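Local coordinates for hypothetical protein (Bacteroides ovatus, PDB 4EPS) that probably forms part of the tip of a fimbrium, the filamentous cell-surface appendage through which such bacteria adhere and build biofilms, at residues 317-326 with 363-371; 426-437 with 502-510. All blocks are in the same frame, centred on the assembly; numbering follows the deposited sequence.

Interaction 1: residues 317-326 with 363-371; sequences YTATNDALLR and FTSSYVSVT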
# COMPACT_ATOMS: atom_id res chain seq x y z
N TYR A 317 10.85 -15.64 28.36
CA TYR A 317 9.93 -14.51 28.21
C TYR A 317 8.54 -15.01 27.84
O TYR A 317 8.37 -15.66 26.81
CB TYR A 317 10.49 -13.50 27.17
CG TYR A 317 11.92 -13.15 27.50
CD1 TYR A 317 12.24 -12.41 28.64
CD2 TYR A 317 12.97 -13.65 26.73
CE1 TYR A 317 13.57 -12.18 29.01
CE2 TYR A 317 14.30 -13.41 27.08
CZ TYR A 317 14.59 -12.68 28.22
OH TYR A 317 15.89 -12.46 28.61
N THR A 318 7.58 -14.79 28.74
CA THR A 318 6.19 -15.23 28.61
C THR A 318 5.28 -14.06 28.87
O THR A 318 5.77 -13.02 29.32
CB THR A 318 5.87 -16.38 29.62
OG1 THR A 318 5.87 -15.84 30.94
CG2 THR A 318 6.84 -17.55 29.53
N ALA A 319 3.95 -14.22 28.68
CA ALA A 319 3.01 -13.13 28.95
C ALA A 319 3.04 -12.74 30.42
O ALA A 319 2.82 -11.58 30.73
CB ALA A 319 1.60 -13.52 28.52
N THR A 320 3.35 -13.71 31.32
CA THR A 320 3.38 -13.45 32.77
C THR A 320 4.45 -12.40 33.14
O THR A 320 4.18 -11.54 33.97
CB THR A 320 3.61 -14.77 33.54
OG1 THR A 320 2.69 -15.75 33.07
CG2 THR A 320 3.47 -14.59 35.04
N ASN A 321 5.66 -12.48 32.54
CA ASN A 321 6.70 -11.52 32.91
C ASN A 321 6.97 -10.45 31.81
O ASN A 321 8.07 -9.91 31.77
CB ASN A 321 8.00 -12.26 33.30
CG ASN A 321 8.64 -13.11 32.23
OD1 ASN A 321 8.17 -13.20 31.09
ND2 ASN A 321 9.75 -13.74 32.56
N ASP A 322 5.97 -10.16 30.93
CA ASP A 322 6.11 -9.16 29.85
C ASP A 322 5.37 -7.86 30.24
O ASP A 322 4.17 -7.71 29.98
CB ASP A 322 5.61 -9.71 28.49
CG ASP A 322 6.00 -8.88 27.25
OD1 ASP A 322 6.20 -7.64 27.40
OD2 ASP A 322 5.98 -9.43 26.13
N ALA A 323 6.11 -6.92 30.84
CA ALA A 323 5.60 -5.63 31.31
C ALA A 323 5.09 -4.76 30.16
O ALA A 323 4.13 -4.01 30.35
CB ALA A 323 6.69 -4.89 32.07
N LEU A 324 5.74 -4.83 28.98
CA LEU A 324 5.33 -4.06 27.81
C LEU A 324 3.96 -4.53 27.31
O LEU A 324 3.11 -3.69 27.01
CB LEU A 324 6.41 -4.19 26.69
CG LEU A 324 6.14 -3.48 25.34
CD1 LEU A 324 5.75 -2.02 25.53
CD2 LEU A 324 7.37 -3.57 24.42
N LEU A 325 3.76 -5.86 27.19
CA LEU A 325 2.48 -6.44 26.75
C LEU A 325 1.38 -6.07 27.74
O LEU A 325 0.27 -5.70 27.34
CB LEU A 325 2.60 -7.98 26.63
CG LEU A 325 1.32 -8.80 26.36
CD1 LEU A 325 0.64 -8.39 25.04
CD2 LEU A 325 1.63 -10.29 26.31
N ARG A 326 1.69 -6.12 29.03
CA ARG A 326 0.74 -5.81 30.09
C ARG A 326 0.33 -4.31 30.10
O ARG A 326 -0.86 -4.00 30.15
CB ARG A 326 1.36 -6.23 31.43
CG ARG A 326 0.44 -6.17 32.63
CD ARG A 326 1.03 -6.99 33.75
NE ARG A 326 2.33 -6.47 34.20
CZ ARG A 326 3.44 -7.18 34.28
NH1 ARG A 326 3.44 -8.47 33.96
NH2 ARG A 326 4.56 -6.62 34.71
N PHE A 363 8.27 -9.09 42.91
CA PHE A 363 8.07 -8.75 41.49
C PHE A 363 8.82 -9.65 40.51
O PHE A 363 8.73 -9.42 39.30
CB PHE A 363 8.53 -7.29 41.21
CG PHE A 363 8.09 -6.19 42.15
CD1 PHE A 363 6.74 -5.92 42.34
CD2 PHE A 363 9.02 -5.37 42.77
CE1 PHE A 363 6.33 -4.89 43.19
CE2 PHE A 363 8.62 -4.34 43.62
CZ PHE A 363 7.27 -4.10 43.82
N THR A 364 9.55 -10.67 41.00
CA THR A 364 10.41 -11.53 40.16
C THR A 364 9.67 -12.40 39.14
O THR A 364 10.31 -12.89 38.21
CB THR A 364 11.32 -12.40 41.03
OG1 THR A 364 10.53 -13.25 41.86
CG2 THR A 364 12.29 -11.59 41.86
N SER A 365 8.36 -12.60 39.29
CA SER A 365 7.58 -13.42 38.37
C SER A 365 6.88 -12.58 37.29
O SER A 365 6.50 -13.11 36.24
CB SER A 365 6.53 -14.23 39.14
OG SER A 365 5.63 -13.38 39.82
N SER A 366 6.68 -11.28 37.56
CA SER A 366 5.95 -10.38 36.68
C SER A 366 6.86 -9.43 35.87
O SER A 366 6.36 -8.72 34.98
CB SER A 366 4.93 -9.56 37.48
OG SER A 366 5.51 -9.04 38.66
N TYR A 367 8.17 -9.42 36.16
CA TYR A 367 9.16 -8.58 35.45
C TYR A 367 10.42 -9.38 35.19
O TYR A 367 10.61 -10.43 35.78
CB TYR A 367 9.52 -7.29 36.25
CG TYR A 367 8.34 -6.40 36.58
CD1 TYR A 367 7.56 -6.63 37.71
CD2 TYR A 367 8.04 -5.29 35.79
CE1 TYR A 367 6.46 -5.84 38.00
CE2 TYR A 367 6.93 -4.48 36.08
CZ TYR A 367 6.15 -4.76 37.19
OH TYR A 367 5.08 -3.98 37.53
N VAL A 368 11.27 -8.88 34.29
CA VAL A 368 12.58 -9.44 33.99
C VAL A 368 13.60 -8.54 34.70
O VAL A 368 13.43 -7.32 34.70
CB VAL A 368 12.81 -9.51 32.44
CG1 VAL A 368 14.20 -10.06 32.11
CG2 VAL A 368 11.73 -10.37 31.76
N SER A 369 14.66 -9.11 35.28
CA SER A 369 15.69 -8.30 35.91
C SER A 369 16.38 -7.38 34.89
O SER A 369 16.47 -7.73 33.70
CB SER A 369 16.73 -9.18 36.59
OG SER A 369 17.79 -8.35 37.05
N VAL A 370 16.84 -6.20 35.34
CA VAL A 370 17.56 -5.24 34.50
C VAL A 370 19.00 -5.76 34.21
O VAL A 370 19.67 -5.23 33.33
CB VAL A 370 17.61 -3.81 35.12
CG1 VAL A 370 16.21 -3.22 35.28
CG2 VAL A 370 18.37 -3.81 36.46
N THR A 371 19.49 -6.77 34.96
CA THR A 371 20.86 -7.23 34.72
C THR A 371 21.07 -7.83 33.32
O THR A 371 20.20 -8.52 32.79
CB THR A 371 21.31 -8.23 35.81
OG1 THR A 371 22.74 -8.30 35.81
CG2 THR A 371 20.68 -9.63 35.68
O HOH W 1 10.68 -13.09 35.34
O HOH W 2 3.45 -3.68 34.59
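Arg326 points the NH2 end of its guanidinium edge-on at one face of the Tyr367 ring, with CZ 4.9 Å from the centroid of that ring and the two planes steeply inclined, 76° apart. This is a cation-pi contact in which NH2 comes closest, above the CE2 and CZ rim of the tyrosine. The same group grips one backbone oxygen end-on: NH2 of Arg326 reaches Ser366 O at 2.8 Å and NH1 reaches it at 3.1 Å. Ser366 O lies in the guanidinium plane; the NH1 bond arrives on a lone pair in the carbonyl plane, whereas NH2 approaches from 36° above it. The arginine chain leaves its helix extended and then bends at chi3 (62°), which folds the guanidinium back toward Ser366, while a water held by NE also makes a weak bond to Tyr367 OH. Ala323 CB touches the same tyrosine.

Farther along, Val368 pushes its two methyls against the edge of the Tyr317 ring, CG2 lying 3.8 Å from Tyr317 CD1. Asn321 rests CB against Ser365 O and ND2 against Val368 CG2; its OD1 takes a nearly straight bond from Thr318 N (2.9 Å), and its ND2 gives to Pro316 O and to a water that donates to Thr364 O and Tyr367 O. The two backbones themselves meet through a CA-H...O contact from Ser366 CA to Thr320 O, 3.4 Å. Helix 389-403 also packs on Ala323 and Tyr367. The arrangement is that of an irregular loop docked on the first turn of a short helix, N-capped by Asp322, whose OD1 accepts from Leu325 N while OD2 is hydrogen-bonded to Ser306 OG.

Interaction 2: residues 426-437 with 502-510; sequences TTGWYVPSSGEL and YTYRFFLGF
Phe507 and Pro432 meet at about a right angle, with Pro432 CB centred over one face of the phenylalanine ring, 3.7 Å from its centroid. Glu436 CB reaches the same ring at CE2. Tyr430 folds its own ring over the backbone of its bridge partner: with CG held between N and the carbonyl carbon (chi1 58°), one face lies over Phe507 O and CB. Its OH gives a hydrogen bond to Glu436 OE2 on the syn side, 2.8 Å, while OE1 of that glutamate accepts from Ser433 N, part of the Ser433-Glu436 capping box. Trp429 turns its six-membered ring to Leu508, whose CD2 stands 3.7 Å from the centroid, almost on the normal. Val431 CG2 packs on Phe506 CE2 at 3.5 Å.

Backbone bonds in both directions make Tyr430 and Phe507 a hydrogen-bonded antiparallel pair, a single bridge. Beyond it, Gly509 N donates to Thr427 OG1 (2.8 Å, 175°), and that hydroxyl in turn donates a hydrogen bond to Gly428 O.

The segment leading into helix 434-438 thus lies along strand 502-509, which runs between strands 334-338 and 342-344; helix 408-419 covers Trp429 and Phe506, and strand 334-338 contacts Tyr430 and Leu508.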
# COMPACT_ATOMS: atom_id res chain seq x y z
N THR A 426 1.67 5.78 22.94
CA THR A 426 2.99 5.10 23.00
C THR A 426 3.37 4.70 24.42
O THR A 426 2.68 5.05 25.39
CB THR A 426 4.09 6.01 22.39
OG1 THR A 426 4.38 7.10 23.29
CG2 THR A 426 3.74 6.50 20.99
N THR A 427 4.54 4.03 24.56
CA THR A 427 5.06 3.63 25.87
C THR A 427 5.53 4.83 26.68
O THR A 427 5.70 4.71 27.89
CB THR A 427 6.30 2.71 25.66
OG1 THR A 427 7.31 3.44 24.95
CG2 THR A 427 5.98 1.41 24.93
N GLY A 428 5.86 5.92 26.00
CA GLY A 428 6.59 7.03 26.59
C GLY A 428 8.07 6.71 26.41
O GLY A 428 8.44 5.59 26.02
N TRP A 429 8.93 7.69 26.66
CA TRP A 429 10.38 7.55 26.46
C TRP A 429 11.06 6.69 27.56
O TRP A 429 10.77 6.84 28.75
CB TRP A 429 11.06 8.94 26.45
CG TRP A 429 10.65 9.84 25.30
CD1 TRP A 429 10.03 11.06 25.40
CD2 TRP A 429 10.87 9.61 23.90
NE1 TRP A 429 9.86 11.60 24.15
CE2 TRP A 429 10.36 10.74 23.21
CE3 TRP A 429 11.48 8.58 23.16
CZ2 TRP A 429 10.43 10.85 21.82
CZ3 TRP A 429 11.53 8.68 21.78
CH2 TRP A 429 11.02 9.81 21.12
N TYR A 430 12.03 5.86 27.15
CA TYR A 430 12.83 5.08 28.10
C TYR A 430 14.27 4.94 27.58
O TYR A 430 14.50 5.06 26.38
CB TYR A 430 12.21 3.69 28.40
CG TYR A 430 12.02 2.83 27.17
CD1 TYR A 430 13.06 2.04 26.67
CD2 TYR A 430 10.83 2.86 26.45
CE1 TYR A 430 12.91 1.29 25.50
CE2 TYR A 430 10.65 2.10 25.30
CZ TYR A 430 11.70 1.32 24.83
OH TYR A 430 11.51 0.57 23.70
N VAL A 431 15.22 4.63 28.47
CA VAL A 431 16.62 4.38 28.06
C VAL A 431 16.63 2.98 27.44
O VAL A 431 16.23 2.01 28.10
CB VAL A 431 17.63 4.51 29.23
CG1 VAL A 431 19.04 4.12 28.78
CG2 VAL A 431 17.63 5.93 29.82
N PRO A 432 17.05 2.84 26.17
CA PRO A 432 17.00 1.51 25.54
C PRO A 432 17.88 0.50 26.26
O PRO A 432 18.90 0.87 26.83
CB PRO A 432 17.54 1.77 24.11
CG PRO A 432 18.37 3.05 24.25
CD PRO A 432 17.57 3.86 25.23
N SER A 433 17.49 -0.78 26.22
CA SER A 433 18.35 -1.86 26.71
C SER A 433 19.56 -1.91 25.78
O SER A 433 19.48 -1.40 24.64
CB SER A 433 17.62 -3.21 26.67
OG SER A 433 17.14 -3.44 25.35
N SER A 434 20.61 -2.61 26.18
CA SER A 434 21.80 -2.76 25.33
C SER A 434 21.42 -3.48 24.03
O SER A 434 21.94 -3.15 22.97
CB SER A 434 22.91 -3.49 26.09
OG SER A 434 22.43 -4.74 26.58
N GLY A 435 20.44 -4.39 24.10
CA GLY A 435 20.00 -5.13 22.91
C GLY A 435 19.37 -4.23 21.87
O GLY A 435 19.63 -4.36 20.67
N GLU A 436 18.53 -3.29 22.33
CA GLU A 436 17.89 -2.33 21.42
C GLU A 436 18.95 -1.43 20.73
O GLU A 436 18.83 -1.15 19.53
CB GLU A 436 16.88 -1.48 22.19
CG GLU A 436 15.58 -2.23 22.38
CD GLU A 436 14.70 -1.63 23.46
OE1 GLU A 436 15.16 -1.55 24.62
OE2 GLU A 436 13.56 -1.23 23.14
N LEU A 437 19.96 -0.98 21.49
CA LEU A 437 21.03 -0.13 20.92
C LEU A 437 21.87 -0.89 19.92
O LEU A 437 22.18 -0.34 18.86
CB LEU A 437 21.95 0.43 22.02
CG LEU A 437 21.33 1.58 22.84
CD1 LEU A 437 22.10 1.74 24.17
CD2 LEU A 437 21.27 2.89 22.03
N TYR A 502 28.32 9.46 29.60
CA TYR A 502 28.14 8.88 28.27
C TYR A 502 26.91 9.54 27.60
O TYR A 502 26.27 10.42 28.18
CB TYR A 502 28.01 7.34 28.31
CG TYR A 502 29.16 6.63 28.99
CD1 TYR A 502 30.43 6.58 28.41
CD2 TYR A 502 28.99 6.04 30.23
CE1 TYR A 502 31.48 5.90 29.03
CE2 TYR A 502 30.04 5.38 30.88
CZ TYR A 502 31.29 5.33 30.28
OH TYR A 502 32.31 4.69 30.94
N THR A 503 26.60 9.11 26.37
CA THR A 503 25.54 9.73 25.58
C THR A 503 24.21 9.05 25.75
O THR A 503 24.13 7.81 25.72
CB THR A 503 25.94 9.74 24.09
OG1 THR A 503 27.17 10.44 23.98
CG2 THR A 503 24.90 10.44 23.20
N TYR A 504 23.18 9.87 25.88
CA TYR A 504 21.80 9.40 25.92
C TYR A 504 21.10 9.52 24.57
O TYR A 504 21.15 10.57 23.93
CB TYR A 504 20.98 10.25 26.90
CG TYR A 504 21.20 9.91 28.35
CD1 TYR A 504 20.48 8.89 28.96
CD2 TYR A 504 22.07 10.66 29.15
CE1 TYR A 504 20.64 8.59 30.31
CE2 TYR A 504 22.25 10.37 30.50
CZ TYR A 504 21.52 9.35 31.08
OH TYR A 504 21.67 9.05 32.40
N ARG A 505 20.36 8.48 24.21
CA ARG A 505 19.32 8.47 23.17
C ARG A 505 18.14 7.75 23.82
O ARG A 505 18.35 6.75 24.51
CB ARG A 505 19.77 7.75 21.89
CG ARG A 505 20.69 8.58 21.00
CD ARG A 505 19.90 9.59 20.16
NE ARG A 505 20.83 10.43 19.40
CZ ARG A 505 20.46 11.31 18.48
NH1 ARG A 505 19.17 11.49 18.19
NH2 ARG A 505 21.36 12.07 17.88
N PHE A 506 16.93 8.28 23.70
CA PHE A 506 15.77 7.62 24.27
C PHE A 506 15.00 6.92 23.18
O PHE A 506 15.07 7.30 22.01
CB PHE A 506 14.86 8.63 25.01
CG PHE A 506 15.49 9.04 26.32
CD1 PHE A 506 16.41 10.09 26.37
CD2 PHE A 506 15.19 8.36 27.49
CE1 PHE A 506 17.04 10.44 27.58
CE2 PHE A 506 15.82 8.72 28.71
CZ PHE A 506 16.76 9.73 28.73
N PHE A 507 14.29 5.88 23.57
CA PHE A 507 13.41 5.12 22.70
C PHE A 507 11.97 5.16 23.21
O PHE A 507 11.75 5.33 24.40
CB PHE A 507 13.83 3.64 22.72
CG PHE A 507 14.88 3.20 21.73
CD1 PHE A 507 16.02 3.98 21.50
CD2 PHE A 507 14.82 1.93 21.16
CE1 PHE A 507 17.04 3.52 20.66
CE2 PHE A 507 15.83 1.47 20.30
CZ PHE A 507 16.95 2.26 20.08
N LEU A 508 11.02 4.89 22.32
CA LEU A 508 9.62 4.66 22.70
C LEU A 508 9.10 3.54 21.82
O LEU A 508 9.64 3.32 20.74
CB LEU A 508 8.75 5.94 22.66
CG LEU A 508 8.47 6.67 21.33
CD1 LEU A 508 7.54 5.86 20.39
CD2 LEU A 508 7.81 8.02 21.63
N GLY A 509 8.09 2.83 22.29
CA GLY A 509 7.42 1.80 21.51
C GLY A 509 6.08 2.36 21.05
O GLY A 509 5.45 3.12 21.80
N PHE A 510 5.64 2.02 19.83
CA PHE A 510 4.34 2.47 19.28
C PHE A 510 3.64 1.33 18.51
O PHE A 510 4.31 0.28 18.27
CB PHE A 510 4.52 3.71 18.36
CG PHE A 510 5.18 3.43 17.02
CD1 PHE A 510 6.57 3.25 16.93
CD2 PHE A 510 4.42 3.35 15.86
CE1 PHE A 510 7.18 2.99 15.69
CE2 PHE A 510 5.04 3.11 14.61
CZ PHE A 510 6.41 2.91 14.54
OXT PHE A 510 2.43 1.45 18.17

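Both contacts bring a loop that leads into a short helix against a second part of the chain, and their centres lie about 17 Å apart. Interaction 2 is buried and dominated by aromatic and aliphatic packing, with backbone bonds setting its register along a strand of the antiparallel sheet. Interaction 1 is only partly buried: it joins irregular backbone with an exposed arginine, bridging waters and CA-H...O contacts, and its apolar contacts, Val368 on Tyr317 and Ala323 on Tyr367, stand beside these polar ones. A simple N-cap in interaction 1 contrasts with a capping box in interaction 2. They meet directly where Leu324 CD1 packs on Thr427 CG2 at 3.5 Å, joining helix 323-327 to segment 426-437.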